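Local coordinates for 2'-deoxycytidine 5'-triphosphate deaminase (Agrobacterium tumefaciens, PDB 2R9Q), which probably catalyses the hydrolytic deamination of dCTP to dUTP and ammonia, a step on the route to thymidine nucleotides, at residues Asp36-Pro40 against Ala41-Leu45; Asp237-Phe241 against Trp242-Phe246; Thr188-Ser192 against Glu193-Val197; Arg65-Asp68 against Lys69-Arg72. One frame throughout, in Å; residues are numbered along the deposited sequence.

Contact 1 (Asp36-Pro40 against Ala41-Leu45)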
loop_
_atom_site.group_PDB
_atom_site.type_symbol
_atom_site.label_atom_id
_atom_site.label_comp_id
_atom_site.label_asym_id
_atom_site.label_seq_id
_atom_site.Cartn_x
_atom_site.Cartn_y
_atom_site.Cartn_z
ATOM N N ASP B 36 10.947 12.731 -36.871
ATOM C CA ASP B 36 11.221 11.386 -36.392
ATOM C C ASP B 36 9.984 10.650 -35.868
ATOM O O ASP B 36 10.110 9.684 -35.096
ATOM C CB ASP B 36 12.298 11.464 -35.317
ATOM C CG ASP B 36 11.855 12.240 -34.102
ATOM O OD1 ASP B 36 10.983 13.122 -34.208
ATOM O OD2 ASP B 36 12.384 11.961 -33.023
ATOM N N GLN B 37 8.797 11.075 -36.313
ATOM C CA GLN B 37 7.542 10.532 -35.777
ATOM C C GLN B 37 7.177 9.183 -36.370
ATOM O O GLN B 37 6.580 8.345 -35.677
ATOM C CB GLN B 37 6.377 11.493 -35.950
ATOM C CG GLN B 37 5.314 11.304 -34.908
ATOM C CD GLN B 37 4.116 12.194 -35.138
ATOM O OE1 GLN B 37 4.262 13.357 -35.466
ATOM N NE2 GLN B 37 2.929 11.648 -34.960
ATOM N N VAL B 38 7.544 8.981 -37.633
ATOM C CA VAL B 38 7.275 7.733 -38.343
ATOM C C VAL B 38 8.469 6.800 -38.148
ATOM O O VAL B 38 9.610 7.129 -38.491
ATOM C CB VAL B 38 6.993 7.961 -39.853
ATOM C CG1 VAL B 38 6.608 6.644 -40.539
ATOM C CG2 VAL B 38 5.899 9.057 -40.052
ATOM N N GLN B 39 8.197 5.661 -37.534
ATOM C CA GLN B 39 9.194 4.658 -37.296
ATOM C C GLN B 39 9.134 3.728 -38.503
ATOM O O GLN B 39 8.212 3.843 -39.327
ATOM C CB GLN B 39 8.924 3.928 -35.967
ATOM C CG GLN B 39 8.734 4.833 -34.743
ATOM C CD GLN B 39 9.910 5.713 -34.483
ATOM O OE1 GLN B 39 11.043 5.366 -34.802
ATOM N NE2 GLN B 39 9.653 6.885 -33.932
ATOM N N PRO B 40 10.131 2.833 -38.638
ATOM C CA PRO B 40 10.170 1.840 -39.723
ATOM C C PRO B 40 8.867 1.035 -39.952
ATOM O O PRO B 40 8.504 0.824 -41.092
ATOM C CB PRO B 40 11.328 0.935 -39.310
ATOM C CG PRO B 40 12.209 1.784 -38.498
ATOM C CD PRO B 40 11.333 2.747 -37.783
ATOM N N ALA B 41 8.164 0.628 -38.886
ATOM C CA ALA B 41 6.927 -0.177 -38.991
ATOM C C ALA B 41 5.790 0.244 -38.024
ATOM O O ALA B 41 4.951 -0.586 -37.636
ATOM C CB ALA B 41 7.257 -1.626 -38.803
ATOM N N SER B 42 5.776 1.536 -37.661
ATOM C CA SER B 42 4.780 2.126 -36.760
ATOM C C SER B 42 4.894 3.646 -36.775
ATOM O O SER B 42 5.822 4.214 -37.334
ATOM C CB SER B 42 4.947 1.609 -35.323
ATOM O OG SER B 42 6.272 1.820 -34.847
ATOM N N LEU B 43 3.926 4.298 -36.160
ATOM C CA LEU B 43 3.914 5.726 -35.969
ATOM C C LEU B 43 3.653 6.091 -34.498
ATOM O O LEU B 43 2.693 5.645 -33.886
ATOM C CB LEU B 43 2.842 6.316 -36.877
ATOM C CG LEU B 43 2.357 7.749 -36.678
ATOM C CD1 LEU B 43 3.315 8.779 -37.243
ATOM C CD2 LEU B 43 0.974 7.849 -37.253
ATOM N N ASP B 44 4.536 6.900 -33.935
ATOM C CA ASP B 44 4.288 7.615 -32.672
ATOM C C ASP B 44 3.060 8.516 -32.730
ATOM O O ASP B 44 2.790 9.174 -33.740
ATOM C CB ASP B 44 5.497 8.442 -32.246
ATOM C CG ASP B 44 6.620 7.580 -31.700
ATOM O OD1 ASP B 44 6.508 6.330 -31.799
ATOM O OD2 ASP B 44 7.598 8.160 -31.168
ATOM N N LEU B 45 2.323 8.488 -31.626
ATOM C CA LEU B 45 1.134 9.278 -31.421
ATOM C C LEU B 45 1.437 10.369 -30.406
ATOM O O LEU B 45 2.134 10.139 -29.433
ATOM C CB LEU B 45 -0.022 8.399 -30.923
ATOM C CG LEU B 45 -0.498 7.252 -31.801
ATOM C CD1 LEU B 45 -1.357 6.300 -30.936
ATOM C CD2 LEU B 45 -1.240 7.781 -33.032
#
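The side-chain nitrogen NE2 of Q37 donates to the backbone O of D44 over 2.8 Å at an N-H...O angle of 163°. This bond fastens the open end of a tight beta hairpin, whose short strands 38-39 and 42-46 are joined through P40 and A41. D44 O lies in the plane of the Q37 amide, whereas NE2 sits well to one side of the D44 carbonyl plane. Q37 gets there with CG anti to its own backbone N (chi1 -153°) and the chain extended beyond; at the other corner of its amide, OE1 accepts from D34 N. Two main-chain bonds hold the strands together: D44 N to Q37 O, 3.0 Å, and Q39 N to S42 O, 2.8 Å near the turn. Between them V38 and L43 form an antiparallel non-hydrogen-bonded pair with CA atoms 4.6 Å apart. On their face V38 CG2 meets L43 CD1 at 3.8 Å, and helix 15-23 packs against V38. Q39 and S42 lie on the other face, where both touch Q165, and Q39 also R162, of the adjacent strand 162-170. The D44 carboxylate takes a hydrogen bond from Q165 to OD1 and salt bridges from R162 and K113 to OD2, while Q39 NE2 stays 3.7 Å from D44 OD2. S42 OG, buried and without a polar partner in the model, rests 3.6 Å from Q39 CB.

Contact 2 (Asp237-Phe241 against Trp242-Phe246)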
loop_
_atom_site.group_PDB
_atom_site.type_symbol
_atom_site.label_atom_id
_atom_site.label_comp_id
_atom_site.label_asym_id
_atom_site.label_seq_id
_atom_site.Cartn_x
_atom_site.Cartn_y
_atom_site.Cartn_z
ATOM N N ASP B 237 18.971 11.983 -13.735
ATOM C CA ASP B 237 19.979 11.060 -13.230
ATOM C C ASP B 237 19.359 9.694 -12.976
ATOM O O ASP B 237 18.262 9.592 -12.413
ATOM C CB ASP B 237 20.597 11.541 -11.916
ATOM C CG ASP B 237 20.511 13.030 -11.742
ATOM O OD1 ASP B 237 19.378 13.506 -11.465
ATOM O OD2 ASP B 237 21.560 13.705 -11.880
ATOM N N VAL B 238 20.079 8.649 -13.361
ATOM C CA VAL B 238 19.626 7.280 -13.130
ATOM C C VAL B 238 19.391 6.943 -11.638
ATOM O O VAL B 238 18.330 6.428 -11.291
ATOM C CB VAL B 238 20.519 6.231 -13.854
ATOM C CG1 VAL B 238 20.396 6.428 -15.358
ATOM C CG2 VAL B 238 21.988 6.316 -13.411
ATOM N N LEU B 239 20.339 7.295 -10.774
ATOM C CA LEU B 239 20.288 6.914 -9.360
ATOM C C LEU B 239 19.225 7.588 -8.492
ATOM O O LEU B 239 19.043 7.192 -7.340
ATOM C CB LEU B 239 21.665 7.111 -8.691
ATOM C CG LEU B 239 22.627 5.920 -8.556
ATOM C CD1 LEU B 239 22.115 4.573 -9.155
ATOM C CD2 LEU B 239 23.976 6.299 -9.127
ATOM N N ASP B 240 18.499 8.571 -8.999
ATOM C CA ASP B 240 17.418 9.076 -8.178
ATOM C C ASP B 240 16.003 8.706 -8.666
ATOM O O ASP B 240 15.017 9.253 -8.164
ATOM C CB ASP B 240 17.628 10.548 -7.777
ATOM C CG ASP B 240 17.704 11.470 -8.936
ATOM O OD1 ASP B 240 16.907 11.267 -9.890
ATOM O OD2 ASP B 240 18.554 12.395 -8.859
ATOM N N PHE B 241 15.948 7.725 -9.586
ATOM C CA PHE B 241 14.714 7.067 -10.035
ATOM C C PHE B 241 14.742 5.542 -9.987
ATOM O O PHE B 241 13.722 4.901 -9.755
ATOM C CB PHE B 241 14.383 7.498 -11.457
ATOM C CG PHE B 241 14.022 8.927 -11.555
ATOM C CD1 PHE B 241 12.765 9.349 -11.160
ATOM C CD2 PHE B 241 14.946 9.871 -12.015
ATOM C CE1 PHE B 241 12.414 10.667 -11.225
ATOM C CE2 PHE B 241 14.603 11.215 -12.065
ATOM C CZ PHE B 241 13.331 11.613 -11.674
ATOM N N TRP B 242 15.911 4.972 -10.245
ATOM C CA TRP B 242 16.072 3.531 -10.345
ATOM C C TRP B 242 17.113 3.093 -9.329
ATOM O O TRP B 242 18.023 3.852 -9.035
ATOM C CB TRP B 242 16.469 3.165 -11.765
ATOM C CG TRP B 242 15.427 3.473 -12.834
ATOM C CD1 TRP B 242 14.348 2.703 -13.171
ATOM C CD2 TRP B 242 15.379 4.621 -13.693
ATOM N NE1 TRP B 242 13.631 3.292 -14.176
ATOM C CE2 TRP B 242 14.243 4.470 -14.527
ATOM C CE3 TRP B 242 16.200 5.758 -13.859
ATOM C CZ2 TRP B 242 13.901 5.423 -15.525
ATOM C CZ3 TRP B 242 15.864 6.720 -14.830
ATOM C CH2 TRP B 242 14.712 6.544 -15.655
ATOM N N GLU B 243 16.930 1.914 -8.752
ATOM C CA GLU B 243 17.911 1.298 -7.880
ATOM C C GLU B 243 18.523 0.149 -8.646
ATOM O O GLU B 243 17.793 -0.763 -9.030
ATOM C CB GLU B 243 17.304 0.681 -6.621
ATOM C CG GLU B 243 16.523 1.608 -5.751
ATOM C CD GLU B 243 15.770 0.886 -4.643
ATOM O OE1 GLU B 243 15.717 -0.379 -4.669
ATOM O OE2 GLU B 243 15.229 1.589 -3.751
ATOM N N PRO B 244 19.862 0.163 -8.827
ATOM C CA PRO B 244 20.563 -0.958 -9.487
ATOM C C PRO B 244 20.501 -2.212 -8.641
ATOM O O PRO B 244 20.472 -2.119 -7.427
ATOM C CB PRO B 244 22.005 -0.474 -9.621
ATOM C CG PRO B 244 22.075 0.853 -8.996
ATOM C CD PRO B 244 20.780 1.238 -8.419
ATOM N N LEU B 245 20.407 -3.356 -9.296
ATOM C CA LEU B 245 20.285 -4.645 -8.626
ATOM C C LEU B 245 21.415 -5.533 -9.137
ATOM O O LEU B 245 21.705 -5.584 -10.347
ATOM C CB LEU B 245 18.936 -5.324 -8.898
ATOM C CG LEU B 245 17.601 -4.651 -8.562
ATOM C CD1 LEU B 245 16.428 -5.528 -9.079
ATOM C CD2 LEU B 245 17.463 -4.324 -7.049
ATOM N N PHE B 246 22.036 -6.232 -8.197
ATOM C CA PHE B 246 23.281 -6.930 -8.460
ATOM C C PHE B 246 23.094 -8.372 -8.048
ATOM O O PHE B 246 22.580 -8.606 -6.977
ATOM C CB PHE B 246 24.458 -6.294 -7.694
ATOM C CG PHE B 246 24.661 -4.845 -7.974
ATOM C CD1 PHE B 246 24.199 -3.880 -7.093
ATOM C CD2 PHE B 246 25.337 -4.441 -9.109
ATOM C CE1 PHE B 246 24.392 -2.531 -7.342
ATOM C CE2 PHE B 246 25.543 -3.089 -9.371
ATOM C CZ PHE B 246 25.068 -2.128 -8.481
#
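F241 and W242, neighbours in sequence, make the tight part of this contact. CB of F241 lies over one face of the W242 six-membered ring, a CH-pi contact 3.8 Å from the ring centroid and 24° off its normal, displaced toward the rim. Beyond CB the phenyl ring swings clear of the indole, so the two rings meet less closely: the edge of F241 is turned to the face of W242 with centroids 5.8 Å apart and planes at 60°, an edge-to-face pair. V238 O is gripped twice. W242 N donates to it at 3.0 Å, nearly in line with the carbonyl (C=O...N angle 174°), and F241 N does so at 3.2 Å, which winds residues 238-242 into a turn. The same oxygen stands at the edge of the indole, near its plane, 3.4 Å from W242 CE3. By contrast, the turn has a looser side. L239 CD1 touches P244 CD at 3.7 Å, the two side chains crossing at about a right angle, while D237 is solvent-exposed and, like D240, points its CB away from the strand. L239 also packs on R248 of the second subunit. Beyond the turn, strand 242-246 runs as an outermost strand, within this chain, of a five-stranded antiparallel sheet beside strand 216-221, with W242 also packing on I262 of strand 261-269 and set edge-to-face with F153.

Contact 3 (Thr188-Ser192 against Glu193-Val197); sequences TLVAS and ENPNV
An inverse gamma turn centred on A191 starts the bend that brings V190 back against P195, in the loop between helix 177-186 and strand 202-205. Its defining bond is short: S192 N donates to V190 O at 2.6 Å. That oxygen also accepts from H184 NE2, which ties the turn to the helix. Across the bend the side-chain contact is apolar, V190 CG2 lying 3.6 Å from P195 CB and 4.0 Å from P195 CG. The V190 and P195 side chains run alongside in opposite senses, with V190 CA and P195 CA 6.3 Å apart. CG2 faces the proline because CG1 takes the place anti to the V190 backbone N, leaving CG2 beside that nitrogen. At the tip of the bend the peptide bond preceding N194 is modelled as cis, and the chain doubles back there. S192 O then meets N194 CA at 3.1 Å in a CA-H...O contact, with 142° at the hydrogen, and P195 CD at 3.7 Å. S192, E193 and N194 are exposed, whereas V190 is buried and also touches I202 of strand 202-205. With phi -73° and psi 60° at A191, the S192 N to V190 O bond closes a kink of the inverse gamma type.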
loop_
_atom_site.group_PDB
_atom_site.type_symbol
_atom_site.label_atom_id
_atom_site.label_comp_id
_atom_site.label_asym_id
_atom_site.label_seq_id
_atom_site.Cartn_x
_atom_site.Cartn_y
_atom_site.Cartn_z
ATOM N N THR B 188 19.917 -14.413 -39.032
ATOM C CA THR B 188 20.064 -14.879 -37.646
ATOM C C THR B 188 18.956 -14.226 -36.813
ATOM O O THR B 188 18.889 -13.016 -36.750
ATOM C CB THR B 188 21.487 -14.579 -37.064
ATOM O OG1 THR B 188 22.398 -15.617 -37.436
ATOM C CG2 THR B 188 21.464 -14.501 -35.561
ATOM N N LEU B 189 18.063 -15.028 -36.236
ATOM C CA LEU B 189 17.025 -14.523 -35.312
ATOM C C LEU B 189 17.461 -14.529 -33.834
ATOM O O LEU B 189 17.115 -13.628 -33.086
ATOM C CB LEU B 189 15.708 -15.290 -35.477
ATOM C CG LEU B 189 14.957 -15.195 -36.812
ATOM C CD1 LEU B 189 13.609 -15.884 -36.661
ATOM C CD2 LEU B 189 14.789 -13.769 -37.298
ATOM N N VAL B 190 18.194 -15.559 -33.429
ATOM C CA VAL B 190 18.837 -15.621 -32.117
ATOM C C VAL B 190 20.291 -16.037 -32.307
ATOM O O VAL B 190 20.563 -16.979 -33.041
ATOM C CB VAL B 190 18.148 -16.636 -31.213
ATOM C CG1 VAL B 190 18.729 -16.573 -29.816
ATOM C CG2 VAL B 190 16.653 -16.372 -31.189
ATOM N N ALA B 191 21.216 -15.343 -31.650
ATOM C CA ALA B 191 22.649 -15.647 -31.758
ATOM C C ALA B 191 22.990 -16.941 -31.015
ATOM O O ALA B 191 23.805 -16.944 -30.104
ATOM C CB ALA B 191 23.480 -14.487 -31.210
ATOM N N SER B 192 22.371 -18.042 -31.436
ATOM C CA SER B 192 22.432 -19.312 -30.719
ATOM C C SER B 192 21.658 -20.396 -31.499
ATOM O O SER B 192 20.435 -20.303 -31.644
ATOM C CB SER B 192 21.840 -19.150 -29.315
ATOM O OG SER B 192 21.951 -20.353 -28.578
ATOM N N GLU B 193 22.378 -21.409 -31.991
ATOM C CA GLU B 193 21.807 -22.454 -32.858
ATOM C C GLU B 193 21.348 -23.711 -32.080
ATOM O O GLU B 193 22.178 -24.501 -31.623
ATOM C CB GLU B 193 22.804 -22.832 -33.953
ATOM C CG GLU B 193 23.036 -21.688 -34.955
ATOM C CD GLU B 193 24.127 -21.993 -35.987
ATOM O OE1 GLU B 193 24.125 -23.125 -36.543
ATOM O OE2 GLU B 193 24.971 -21.091 -36.249
ATOM N N ASN B 194 20.033 -23.892 -31.921
ATOM C CA ASN B 194 19.024 -22.932 -32.407
ATOM C C ASN B 194 17.932 -22.635 -31.346
ATOM O O ASN B 194 17.861 -23.332 -30.327
ATOM C CB ASN B 194 18.509 -23.332 -33.830
ATOM C CG ASN B 194 17.807 -24.685 -33.887
ATOM O OD1 ASN B 194 16.620 -24.801 -33.567
ATOM N ND2 ASN B 194 18.521 -25.699 -34.373
ATOM N N PRO B 195 17.114 -21.576 -31.552
ATOM C CA PRO B 195 16.188 -21.150 -30.503
ATOM C C PRO B 195 15.021 -22.093 -30.241
ATOM O O PRO B 195 14.797 -23.030 -30.996
ATOM C CB PRO B 195 15.634 -19.835 -31.061
ATOM C CG PRO B 195 15.655 -20.045 -32.519
ATOM C CD PRO B 195 16.970 -20.721 -32.745
ATOM N N ASN B 196 14.292 -21.811 -29.164
ATOM C CA ASN B 196 13.001 -22.437 -28.891
ATOM C C ASN B 196 11.872 -21.680 -29.587
ATOM O O ASN B 196 11.299 -20.764 -29.011
ATOM C CB ASN B 196 12.738 -22.503 -27.379
ATOM C CG ASN B 196 11.355 -23.055 -27.044
ATOM O OD1 ASN B 196 10.653 -23.582 -27.912
ATOM N ND2 ASN B 196 10.955 -22.931 -25.781
ATOM N N VAL B 197 11.564 -22.081 -30.822
ATOM C CA VAL B 197 10.422 -21.542 -31.585
ATOM C C VAL B 197 9.123 -22.236 -31.138
ATOM O O VAL B 197 9.090 -23.437 -30.962
ATOM C CB VAL B 197 10.629 -21.701 -33.120
ATOM C CG1 VAL B 197 9.501 -21.030 -33.900
ATOM C CG2 VAL B 197 11.967 -21.136 -33.540
#

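Contact 4 (Arg65-Asp68 against Lys69-Arg72); sequences RVID and KLNR
I67 and L70 cross at about a right angle, with I67 CD1 and L70 CD2 their meeting point at 3.9 Å. In I67, CG1 is anti to the backbone N (chi1 -152°) and a bend at chi2 (62°) then brings CD1 to L70. Its other branch turns to R65: I67 CG2 sits 3.3 Å above the guanidinium plane, over its centre. The R65 group thus lies face-on to I67 while NH2 reaches D68 OD1 at 3.1 Å. In this salt bridge the carboxylate oxygen is met on its syn side, though each partner is tilted out of the other's plane. I67, D68 and L70 belong to the short helix 66-71, with R65 at its N-cap position. Its central bonds are sound: L70 N to V66 O at 3.1 Å with an N-H...O angle of 175°, and N71 N to I67 O at 3.0 Å. The flanking bonds from K69 N to R65 O and from R72 N to D68 O are weak. K69 CD lies over one face of the R72 guanidinium, 3.5 Å above its plane and toward the rim. K69 NZ bonds to the backbone oxygens of M59 and P60 and forms a salt bridge with E327 of the third subunit. V66 and I67 pack on Y145 of strand 143-150.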
loop_
_atom_site.group_PDB
_atom_site.type_symbol
_atom_site.label_atom_id
_atom_site.label_comp_id
_atom_site.label_asym_id
_atom_site.label_seq_id
_atom_site.Cartn_x
_atom_site.Cartn_y
_atom_site.Cartn_z
ATOM N N ARG B 65 -19.483 7.087 -28.980
ATOM C CA ARG B 65 -18.325 7.969 -29.136
ATOM C C ARG B 65 -17.612 8.148 -27.800
ATOM O O ARG B 65 -18.247 8.258 -26.762
ATOM C CB ARG B 65 -18.727 9.338 -29.685
ATOM C CG ARG B 65 -19.416 9.299 -31.057
ATOM C CD ARG B 65 -19.546 10.685 -31.672
ATOM N NE ARG B 65 -20.163 11.652 -30.756
ATOM C CZ ARG B 65 -19.937 12.972 -30.746
ATOM N NH1 ARG B 65 -19.084 13.539 -31.607
ATOM N NH2 ARG B 65 -20.559 13.734 -29.850
ATOM N N VAL B 66 -16.282 8.166 -27.839
ATOM C CA VAL B 66 -15.494 8.369 -26.625
ATOM C C VAL B 66 -15.885 9.690 -25.938
ATOM O O VAL B 66 -16.008 9.737 -24.709
ATOM C CB VAL B 66 -13.960 8.308 -26.899
ATOM C CG1 VAL B 66 -13.194 8.717 -25.662
ATOM C CG2 VAL B 66 -13.545 6.915 -27.363
ATOM N N ILE B 67 -16.131 10.726 -26.751
ATOM C CA ILE B 67 -16.512 12.045 -26.243
ATOM C C ILE B 67 -17.855 12.053 -25.488
ATOM O O ILE B 67 -18.009 12.833 -24.569
ATOM C CB ILE B 67 -16.450 13.161 -27.351
ATOM C CG1 ILE B 67 -16.155 14.530 -26.714
ATOM C CG2 ILE B 67 -17.718 13.197 -28.227
ATOM C CD1 ILE B 67 -14.806 14.616 -25.977
ATOM N N ASP B 68 -18.794 11.178 -25.853
ATOM C CA ASP B 68 -20.050 11.036 -25.113
ATOM C C ASP B 68 -19.866 10.477 -23.712
ATOM O O ASP B 68 -20.353 11.041 -22.734
ATOM C CB ASP B 68 -21.039 10.156 -25.872
ATOM C CG ASP B 68 -21.500 10.778 -27.180
ATOM O OD1 ASP B 68 -21.367 12.009 -27.354
ATOM O OD2 ASP B 68 -21.997 10.018 -28.030
ATOM N N LYS B 69 -19.175 9.359 -23.609
ATOM C CA LYS B 69 -18.869 8.785 -22.296
ATOM C C LYS B 69 -18.157 9.795 -21.364
ATOM O O LYS B 69 -18.549 9.967 -20.210
ATOM C CB LYS B 69 -18.074 7.487 -22.455
ATOM C CG LYS B 69 -18.895 6.367 -23.050
ATOM C CD LYS B 69 -19.848 5.711 -22.022
ATOM C CE LYS B 69 -19.263 4.449 -21.373
ATOM N NZ LYS B 69 -19.793 3.172 -21.924
ATOM N N LEU B 70 -17.125 10.453 -21.878
ATOM C CA LEU B 70 -16.485 11.581 -21.205
ATOM C C LEU B 70 -17.493 12.612 -20.682
ATOM O O LEU B 70 -17.496 12.933 -19.508
ATOM C CB LEU B 70 -15.481 12.260 -22.164
ATOM C CG LEU B 70 -13.965 12.110 -21.956
ATOM C CD1 LEU B 70 -13.624 10.800 -21.299
ATOM C CD2 LEU B 70 -13.205 12.280 -23.270
ATOM N N ASN B 71 -18.349 13.120 -21.561
ATOM C CA ASN B 71 -19.417 14.065 -21.193
ATOM C C ASN B 71 -20.470 13.486 -20.226
ATOM O O ASN B 71 -21.246 14.231 -19.620
ATOM C CB ASN B 71 -20.152 14.553 -22.446
ATOM C CG ASN B 71 -19.274 15.356 -23.382
ATOM O OD1 ASN B 71 -18.124 15.670 -23.076
ATOM N ND2 ASN B 71 -19.819 15.686 -24.544
ATOM N N ARG B 72 -20.507 12.163 -20.101
ATOM C CA ARG B 72 -21.384 11.494 -19.131
ATOM C C ARG B 72 -20.773 11.442 -17.723
ATOM O O ARG B 72 -21.443 11.046 -16.758
ATOM C CB ARG B 72 -21.677 10.075 -19.613
ATOM C CG ARG B 72 -22.872 9.414 -18.982
ATOM C CD ARG B 72 -23.134 8.092 -19.673
ATOM N NE ARG B 72 -22.454 6.974 -19.033
ATOM C CZ ARG B 72 -22.476 5.727 -19.497
ATOM N NH1 ARG B 72 -23.120 5.441 -20.624
ATOM N NH2 ARG B 72 -21.839 4.760 -18.841
#

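From the N terminus the order is contact 1, contact 4, contact 3, contact 2. Each is one continuous run that closes only its own turn, and all lie in series: none nests in or crosses another, and none touches another. Contacts 1 and 4 belong to the N-terminal deaminase domain, contacts 3 and 2 to the C-terminal one. Contact 1, a hairpin, is the most central, 12 Å from the chain centre; residues 65-72 form a short helix at the periphery. Contact 3 bends the loop from helix 177-186 to strand 202-205, and contact 2 leads into strand 242-246, outermost in its sheet within this chain. Contacts 3 and 4 flank the chain centre on opposite sides, their centres 48 Å apart.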